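Local coordinates for RxLR effector protein 54 (Phytophthora infestans, PDB 5L7S), which binds the host autophagy protein ATG8CL through a C-terminal ATG8 interacting motif and stimulates autophagosome formation in the infected plant cell, at residues Trp221-Phe232 against Trp254-Ile265. Numbering follows the deposited sequence.
Sequences WLKARETPEEVF and WLRYTQTYRDKI
Y257 OH and W254 NE1 bond to the carbonyl oxygens of E226 and P228, on the turn between helices 212-223 and 228-235. Y257 OH donates to E226 O at 2.6 Å, lying 17° out of the carbonyl plane, with the oxygen near the edge of the phenol ring. W254 NE1 reaches P228 O at 2.8 Å; this oxygen also accepts from F232 N, the two donors arriving from opposite faces of the carbonyl plane.

Aromatic packing adds to these bonds. The edge of W221 points at the face of Y257 in a T-shaped pair with planes at 86°, while V231 CG2 touches Y257 CE2 and also lies over one face of the W221 indole. F232 makes a second T-shaped pair, its CD2 placed over one face of the W254 indole, with T258 OG1 over the opposite face. The P228 and Y261 side chains cross at about a right angle, with P228 CD over the centre of the Y261 ring, 3.5 Å from the centroid, in a CH-pi contact. W254, Y257 and Y261 all carry CG anti to the backbone N, which directs the three rings toward the turn.

At the other end L222 fits as a knob among Y257, T260, K264 and I265, its CD2 3.6 Å from T260 CG2. Separately, I265 CG2 meets R225 NH2 obliquely.

The turn itself combines a Schellman motif at R225 with an N-cap at T227, whose OG1 accepts from E230 N. Outside the pair, W221 NE1 is hydrogen-bonded to E203, and F278 meets F232 edge-to-face. Segments 228-232 and 254-265 run nearly antiparallel within the region assigned as WY-domain 5. The hydroxyl and the indole N-H grip E226 O and P228 O, the latter alongside its helical bond, while the rings pack against W221, P228, V231 and F232, which probably holds the turn and the ring orientations together.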
ATOM      1  N   TRP A 221     -13.441  -6.962  10.873  1.00 83.67           N
ATOM      2  CA  TRP A 221     -13.755  -8.395  10.879  1.00 81.87           C
ATOM      3  C   TRP A 221     -15.176  -8.663  10.401  1.00 83.97           C
ATOM      4  O   TRP A 221     -15.412  -9.619   9.666  1.00 86.51           O
ATOM      5  CB  TRP A 221     -13.600  -8.994  12.282  1.00 81.19           C
ATOM      6  CG  TRP A 221     -12.205  -8.992  12.830  1.00 80.04           C
ATOM      7  CD1 TRP A 221     -11.041  -9.033  12.121  1.00 79.31           C
ATOM      8  CD2 TRP A 221     -11.835  -8.982  14.211  1.00 79.43           C
ATOM      9  NE1 TRP A 221      -9.963  -9.030  12.974  1.00 79.94           N
ATOM     10  CE2 TRP A 221     -10.422  -9.005  14.265  1.00 81.02           C
ATOM     11  CE3 TRP A 221     -12.559  -8.950  15.412  1.00 78.10           C
ATOM     12  CZ2 TRP A 221      -9.717  -8.994  15.477  1.00 80.65           C
ATOM     13  CZ3 TRP A 221     -11.861  -8.933  16.615  1.00 78.56           C
ATOM     14  CH2 TRP A 221     -10.451  -8.954  16.637  1.00 80.37           C
ATOM     15  N   LEU A 222     -16.113  -7.821  10.832  1.00 89.66           N
ATOM     16  CA  LEU A 222     -17.531  -7.987  10.504  1.00 91.15           C
ATOM     17  C   LEU A 222     -17.797  -7.749   9.021  1.00 91.91           C
ATOM     18  O   LEU A 222     -18.559  -8.495   8.409  1.00 92.97           O
ATOM     19  CB  LEU A 222     -18.398  -7.047  11.349  1.00 94.67           C
ATOM     20  CG  LEU A 222     -19.892  -7.365  11.413  1.00 98.05           C
ATOM     21  CD1 LEU A 222     -20.129  -8.647  12.199  1.00100.71           C
ATOM     22  CD2 LEU A 222     -20.654  -6.203  12.033  1.00 98.12           C
ATOM     23  N   LYS A 223     -17.162  -6.723   8.450  1.00 94.26           N
ATOM     24  CA  LYS A 223     -17.216  -6.474   7.001  1.00 95.92           C
ATOM     25  C   LYS A 223     -16.570  -7.612   6.206  1.00 94.23           C
ATOM     26  O   LYS A 223     -17.075  -7.994   5.152  1.00 96.47           O
ATOM     27  CB  LYS A 223     -16.541  -5.149   6.637  1.00 97.45           C
ATOM     28  CG  LYS A 223     -16.688  -4.766   5.167  1.00100.92           C
ATOM     29  CD  LYS A 223     -16.036  -3.428   4.868  1.00105.05           C
ATOM     30  CE  LYS A 223     -15.962  -3.175   3.372  1.00106.46           C
ATOM     31  NZ  LYS A 223     -15.338  -1.857   3.073  1.00110.32           N
ATOM     32  N   ALA A 224     -15.461  -8.144   6.718  1.00 90.88           N
ATOM     33  CA  ALA A 224     -14.803  -9.313   6.125  1.00 89.25           C
ATOM     34  C   ALA A 224     -15.512 -10.643   6.433  1.00 91.22           C
ATOM     35  O   ALA A 224     -15.070 -11.692   5.967  1.00 91.81           O
ATOM     36  CB  ALA A 224     -13.352  -9.378   6.579  1.00 89.20           C
ATOM     37  N   ARG A 225     -16.582 -10.597   7.234  1.00 95.60           N
ATOM     38  CA  ARG A 225     -17.420 -11.753   7.556  1.00 97.75           C
ATOM     39  C   ARG A 225     -16.635 -12.863   8.264  1.00 94.79           C
ATOM     40  O   ARG A 225     -16.920 -14.048   8.082  1.00 97.49           O
ATOM     41  CB  ARG A 225     -18.129 -12.285   6.299  1.00104.91           C
ATOM     42  CG  ARG A 225     -18.909 -11.229   5.521  1.00110.39           C
ATOM     43  CD  ARG A 225     -19.594 -11.820   4.296  1.00115.34           C
ATOM     44  NE  ARG A 225     -20.646 -12.774   4.655  1.00119.10           N
ATOM     45  CZ  ARG A 225     -21.869 -12.455   5.093  1.00120.71           C
ATOM     46  NH1 ARG A 225     -22.245 -11.181   5.247  1.00120.60           N
ATOM     47  NH2 ARG A 225     -22.730 -13.429   5.387  1.00119.91           N
ATOM     48  N   GLU A 226     -15.666 -12.467   9.089  1.00 92.26           N
ATOM     49  CA  GLU A 226     -14.802 -13.419   9.784  1.00 94.26           C
ATOM     50  C   GLU A 226     -15.620 -14.152  10.842  1.00 93.55           C
ATOM     51  O   GLU A 226     -16.421 -13.535  11.543  1.00 95.62           O
ATOM     52  CB  GLU A 226     -13.619 -12.709  10.456  1.00 96.12           C
ATOM     53  CG  GLU A 226     -12.679 -11.960   9.513  1.00 99.50           C
ATOM     54  CD  GLU A 226     -11.725 -12.854   8.736  1.00101.50           C
ATOM     55  OE1 GLU A 226     -11.882 -14.095   8.732  1.00105.38           O
ATOM     56  OE2 GLU A 226     -10.801 -12.300   8.111  1.00105.09           O
ATOM     57  N   THR A 227     -15.422 -15.465  10.947  1.00 92.59           N
ATOM     58  CA  THR A 227     -16.160 -16.280  11.914  1.00 91.66           C
ATOM     59  C   THR A 227     -15.635 -16.038  13.333  1.00 89.25           C
ATOM     60  O   THR A 227     -14.466 -15.675  13.499  1.00 85.93           O
ATOM     61  CB  THR A 227     -16.042 -17.791  11.609  1.00 91.36           C
ATOM     62  OG1 THR A 227     -14.663 -18.185  11.617  1.00 90.26           O
ATOM     63  CG2 THR A 227     -16.659 -18.119  10.263  1.00 91.15           C
ATOM     64  N   PRO A 228     -16.490 -16.244  14.359  1.00 87.05           N
ATOM     65  CA  PRO A 228     -16.010 -16.236  15.744  1.00 87.02           C
ATOM     66  C   PRO A 228     -14.814 -17.166  15.970  1.00 89.86           C
ATOM     67  O   PRO A 228     -13.916 -16.825  16.746  1.00 92.79           O
ATOM     68  CB  PRO A 228     -17.228 -16.711  16.543  1.00 84.36           C
ATOM     69  CG  PRO A 228     -18.394 -16.274  15.732  1.00 83.75           C
ATOM     70  CD  PRO A 228     -17.962 -16.351  14.294  1.00 85.01           C
ATOM     71  N   GLU A 229     -14.802 -18.309  15.282  1.00 93.58           N
ATOM     72  CA  GLU A 229     -13.715 -19.282  15.392  1.00 95.43           C
ATOM     73  C   GLU A 229     -12.397 -18.725  14.851  1.00 92.78           C
ATOM     74  O   GLU A 229     -11.347 -18.910  15.470  1.00 88.27           O
ATOM     75  CB  GLU A 229     -14.070 -20.599  14.682  1.00 99.94           C
ATOM     76  CG  GLU A 229     -15.150 -21.433  15.373  1.00101.09           C
ATOM     77  CD  GLU A 229     -16.570 -21.153  14.894  1.00103.66           C
ATOM     78  OE1 GLU A 229     -16.812 -20.119  14.230  1.00103.42           O
ATOM     79  OE2 GLU A 229     -17.461 -21.977  15.195  1.00108.33           O
ATOM     80  N   GLU A 230     -12.454 -18.040  13.710  1.00 92.55           N
ATOM     81  CA  GLU A 230     -11.255 -17.418  13.140  1.00 95.31           C
ATOM     82  C   GLU A 230     -10.697 -16.343  14.084  1.00 93.43           C
ATOM     83  O   GLU A 230      -9.499 -16.337  14.363  1.00 89.82           O
ATOM     84  CB  GLU A 230     -11.531 -16.847  11.738  1.00 97.12           C
ATOM     85  CG  GLU A 230     -10.301 -16.341  10.978  1.00101.84           C
ATOM     86  CD  GLU A 230      -9.390 -17.445  10.453  1.00104.13           C
ATOM     87  OE1 GLU A 230      -9.295 -17.595   9.217  1.00107.19           O
ATOM     88  OE2 GLU A 230      -8.746 -18.150  11.262  1.00106.44           O
ATOM     89  N   VAL A 231     -11.568 -15.477  14.607  1.00 90.57           N
ATOM     90  CA  VAL A 231     -11.142 -14.395  15.507  1.00 87.34           C
ATOM     91  C   VAL A 231     -10.535 -14.966  16.795  1.00 88.17           C
ATOM     92  O   VAL A 231      -9.487 -14.496  17.252  1.00 84.32           O
ATOM     93  CB  VAL A 231     -12.296 -13.416  15.834  1.00 86.80           C
ATOM     94  CG1 VAL A 231     -11.852 -12.363  16.848  1.00 88.15           C
ATOM     95  CG2 VAL A 231     -12.785 -12.727  14.567  1.00 86.33           C
ATOM     96  N   PHE A 232     -11.191 -15.978  17.365  1.00 89.17           N
ATOM     97  CA  PHE A 232     -10.648 -16.745  18.500  1.00 91.63           C
ATOM     98  C   PHE A 232      -9.223 -17.239  18.215  1.00 92.14           C
ATOM     99  O   PHE A 232      -8.378 -17.253  19.113  1.00 90.26           O
ATOM    100  CB  PHE A 232     -11.560 -17.942  18.813  1.00 92.74           C
ATOM    101  CG  PHE A 232     -11.217 -18.668  20.088  1.00 94.15           C
ATOM    102  CD1 PHE A 232     -10.205 -19.627  20.118  1.00 95.07           C
ATOM    103  CD2 PHE A 232     -11.928 -18.418  21.256  1.00 96.25           C
ATOM    104  CE1 PHE A 232      -9.899 -20.304  21.292  1.00 97.50           C
ATOM    105  CE2 PHE A 232     -11.627 -19.092  22.431  1.00 97.80           C
ATOM    106  CZ  PHE A 232     -10.612 -20.037  22.450  1.00 96.98           C
ATOM    107  N   TRP A 254     -13.707 -10.598  22.217  1.00 85.58           N
ATOM    108  CA  TRP A 254     -14.127 -11.740  21.402  1.00 85.35           C
ATOM    109  C   TRP A 254     -15.616 -12.045  21.573  1.00 83.47           C
ATOM    110  O   TRP A 254     -16.327 -12.262  20.589  1.00 84.68           O
ATOM    111  CB  TRP A 254     -13.305 -12.999  21.710  1.00 87.21           C
ATOM    112  CG  TRP A 254     -13.804 -14.168  20.925  1.00 87.69           C
ATOM    113  CD1 TRP A 254     -13.811 -14.291  19.570  1.00 87.44           C
ATOM    114  CD2 TRP A 254     -14.427 -15.347  21.439  1.00 87.50           C
ATOM    115  NE1 TRP A 254     -14.380 -15.480  19.204  1.00 88.76           N
ATOM    116  CE2 TRP A 254     -14.769 -16.150  20.331  1.00 89.16           C
ATOM    117  CE3 TRP A 254     -14.718 -15.810  22.729  1.00 90.36           C
ATOM    118  CZ2 TRP A 254     -15.385 -17.399  20.470  1.00 91.78           C
ATOM    119  CZ3 TRP A 254     -15.334 -17.052  22.869  1.00 92.67           C
ATOM    120  CH2 TRP A 254     -15.661 -17.832  21.743  1.00 93.42           C
ATOM    121  N   LEU A 255     -16.074 -12.059  22.820  1.00 81.01           N
ATOM    122  CA  LEU A 255     -17.482 -12.299  23.123  1.00 82.00           C
ATOM    123  C   LEU A 255     -18.389 -11.224  22.525  1.00 82.03           C
ATOM    124  O   LEU A 255     -19.478 -11.543  22.040  1.00 85.21           O
ATOM    125  CB  LEU A 255     -17.698 -12.392  24.635  1.00 84.15           C
ATOM    126  CG  LEU A 255     -17.056 -13.610  25.312  1.00 84.27           C
ATOM    127  CD1 LEU A 255     -16.951 -13.429  26.823  1.00 84.39           C
ATOM    128  CD2 LEU A 255     -17.822 -14.880  24.976  1.00 84.24           C
ATOM    129  N   ARG A 256     -17.935  -9.968  22.554  1.00 80.34           N
ATOM    130  CA  ARG A 256     -18.680  -8.856  21.948  1.00 80.42           C
ATOM    131  C   ARG A 256     -18.732  -8.956  20.428  1.00 82.06           C
ATOM    132  O   ARG A 256     -19.781  -8.699  19.831  1.00 81.01           O
ATOM    133  CB  ARG A 256     -18.101  -7.495  22.356  1.00 79.51           C
ATOM    134  CG  ARG A 256     -18.305  -7.117  23.817  1.00 81.69           C
ATOM    135  CD  ARG A 256     -19.773  -7.049  24.212  1.00 82.22           C
ATOM    136  NE  ARG A 256     -19.965  -6.463  25.541  1.00 83.20           N
ATOM    137  CZ  ARG A 256     -21.092  -6.531  26.257  1.00 83.16           C
ATOM    138  NH1 ARG A 256     -22.173  -7.162  25.798  1.00 85.93           N
ATOM    139  NH2 ARG A 256     -21.139  -5.964  27.457  1.00 82.38           N
ATOM    140  N   TYR A 257     -17.614  -9.321  19.800  1.00 82.53           N
ATOM    141  CA  TYR A 257     -17.629  -9.596  18.363  1.00 84.08           C
ATOM    142  C   TYR A 257     -18.593 -10.731  18.047  1.00 83.07           C
ATOM    143  O   TYR A 257     -19.396 -10.621  17.122  1.00 82.77           O
ATOM    144  CB  TYR A 257     -16.243  -9.949  17.812  1.00 87.38           C
ATOM    145  CG  TYR A 257     -16.311 -10.237  16.329  1.00 87.65           C
ATOM    146  CD1 TYR A 257     -16.446  -9.198  15.411  1.00 87.32           C
ATOM    147  CD2 TYR A 257     -16.308 -11.547  15.846  1.00 87.79           C
ATOM    148  CE1 TYR A 257     -16.548  -9.449  14.054  1.00 88.31           C
ATOM    149  CE2 TYR A 257     -16.408 -11.808  14.486  1.00 87.36           C
ATOM    150  CZ  TYR A 257     -16.525 -10.754  13.597  1.00 88.07           C
ATOM    151  OH  TYR A 257     -16.623 -10.990  12.251  1.00 94.72           O
ATOM    152  N   THR A 258     -18.502 -11.814  18.817  1.00 83.73           N
ATOM    153  CA  THR A 258     -19.339 -12.995  18.612  1.00 84.42           C
ATOM    154  C   THR A 258     -20.834 -12.673  18.661  1.00 87.03           C
ATOM    155  O   THR A 258     -21.596 -13.201  17.849  1.00 90.81           O
ATOM    156  CB  THR A 258     -19.007 -14.109  19.630  1.00 85.40           C
ATOM    157  OG1 THR A 258     -17.616 -14.442  19.541  1.00 86.85           O
ATOM    158  CG2 THR A 258     -19.830 -15.365  19.362  1.00 85.39           C
ATOM    159  N   GLN A 259     -21.254 -11.810  19.587  1.00 90.38           N
ATOM    160  CA  GLN A 259     -22.675 -11.430  19.669  1.00 94.76           C
ATOM    161  C   GLN A 259     -23.095 -10.542  18.489  1.00 94.43           C
ATOM    162  O   GLN A 259     -24.226 -10.649  18.011  1.00 96.50           O
ATOM    163  CB  GLN A 259     -23.040 -10.806  21.034  1.00 94.19           C
ATOM    164  CG  GLN A 259     -22.755  -9.322  21.228  1.00 92.53           C
ATOM    165  CD  GLN A 259     -23.325  -8.801  22.532  1.00 89.67           C
ATOM    166  OE1 GLN A 259     -22.729  -8.967  23.594  1.00 92.45           O
ATOM    167  NE2 GLN A 259     -24.486  -8.170  22.458  1.00 88.36           N
ATOM    168  N   THR A 260     -22.184  -9.681  18.026  1.00 95.45           N
ATOM    169  CA  THR A 260     -22.398  -8.898  16.803  1.00 94.81           C
ATOM    170  C   THR A 260     -22.580  -9.824  15.600  1.00 94.87           C
ATOM    171  O   THR A 260     -23.508  -9.645  14.813  1.00 97.28           O
ATOM    172  CB  THR A 260     -21.224  -7.935  16.511  1.00 94.44           C
ATOM    173  OG1 THR A 260     -20.896  -7.190  17.690  1.00 92.23           O
ATOM    174  CG2 THR A 260     -21.581  -6.964  15.390  1.00 95.16           C
ATOM    175  N   TYR A 261     -21.700 -10.817  15.484  1.00 96.24           N
ATOM    176  CA  TYR A 261     -21.775 -11.826  14.421  1.00 98.42           C
ATOM    177  C   TYR A 261     -23.124 -12.543  14.454  1.00 98.16           C
ATOM    178  O   TYR A 261     -23.815 -12.629  13.438  1.00 98.18           O
ATOM    179  CB  TYR A 261     -20.632 -12.835  14.567  1.00 99.60           C
ATOM    180  CG  TYR A 261     -20.435 -13.748  13.380  1.00103.71           C
ATOM    181  CD1 TYR A 261     -19.616 -13.371  12.311  1.00105.34           C
ATOM    182  CD2 TYR A 261     -21.040 -15.004  13.333  1.00105.98           C
ATOM    183  CE1 TYR A 261     -19.422 -14.212  11.221  1.00107.32           C
ATOM    184  CE2 TYR A 261     -20.851 -15.852  12.249  1.00109.85           C
ATOM    185  CZ  TYR A 261     -20.043 -15.452  11.197  1.00111.06           C
ATOM    186  OH  TYR A 261     -19.856 -16.292  10.126  1.00113.52           O
ATOM    187  N   ARG A 262     -23.488 -13.032  15.637  1.00101.03           N
ATOM    188  CA  ARG A 262     -24.793 -13.647  15.881  1.00105.22           C
ATOM    189  C   ARG A 262     -25.946 -12.704  15.516  1.00108.11           C
ATOM    190  O   ARG A 262     -26.939 -13.143  14.954  1.00110.29           O
ATOM    191  CB  ARG A 262     -24.902 -14.070  17.351  1.00109.37           C
ATOM    192  CG  ARG A 262     -26.174 -14.814  17.728  1.00114.41           C
ATOM    193  CD  ARG A 262     -26.125 -15.252  19.183  1.00119.03           C
ATOM    194  NE  ARG A 262     -27.237 -16.134  19.546  1.00123.81           N
ATOM    195  CZ  ARG A 262     -27.349 -17.425  19.211  1.00126.70           C
ATOM    196  NH1 ARG A 262     -26.421 -18.036  18.474  1.00128.06           N
ATOM    197  NH2 ARG A 262     -28.413 -18.115  19.614  1.00127.08           N
ATOM    198  N   ASP A 263     -25.811 -11.419  15.833  1.00110.88           N
ATOM    199  CA  ASP A 263     -26.848 -10.427  15.515  1.00112.72           C
ATOM    200  C   ASP A 263     -26.969 -10.124  14.015  1.00110.91           C
ATOM    201  O   ASP A 263     -28.080 -10.084  13.487  1.00112.42           O
ATOM    202  CB  ASP A 263     -26.602  -9.119  16.285  1.00115.42           C
ATOM    203  CG  ASP A 263     -27.791  -8.159  16.217  1.00118.41           C
ATOM    204  OD1 ASP A 263     -28.928  -8.591  16.510  1.00117.30           O
ATOM    205  OD2 ASP A 263     -27.589  -6.970  15.879  1.00117.76           O
ATOM    206  N   LYS A 264     -25.837  -9.925  13.340  1.00112.54           N
ATOM    207  CA  LYS A 264     -25.817  -9.397  11.961  1.00113.42           C
ATOM    208  C   LYS A 264     -25.640 -10.418  10.828  1.00113.25           C
ATOM    209  O   LYS A 264     -25.996 -10.117   9.687  1.00110.08           O
ATOM    210  CB  LYS A 264     -24.708  -8.346  11.826  1.00114.56           C
ATOM    211  CG  LYS A 264     -24.838  -7.144  12.747  1.00115.56           C
ATOM    212  CD  LYS A 264     -26.078  -6.327  12.440  1.00115.51           C
ATOM    213  CE  LYS A 264     -26.037  -4.982  13.138  1.00117.28           C
ATOM    214  NZ  LYS A 264     -27.391  -4.377  13.202  1.00120.23           N
ATOM    215  N   ILE A 265     -25.084 -11.598  11.117  1.00111.57           N
ATOM    216  CA  ILE A 265     -24.643 -12.515  10.054  1.00110.34           C
ATOM    217  C   ILE A 265     -25.249 -13.922  10.108  1.00114.90           C
ATOM    218  O   ILE A 265     -25.760 -14.390   9.091  1.00118.94           O
ATOM    219  CB  ILE A 265     -23.099 -12.576   9.989  1.00109.18           C
ATOM    220  CG1 ILE A 265     -22.560 -11.187   9.612  1.00109.26           C
ATOM    221  CG2 ILE A 265     -22.627 -13.644   8.999  1.00109.39           C
ATOM    222  CD1 ILE A 265     -21.060 -11.093   9.434  1.00110.31           C
TER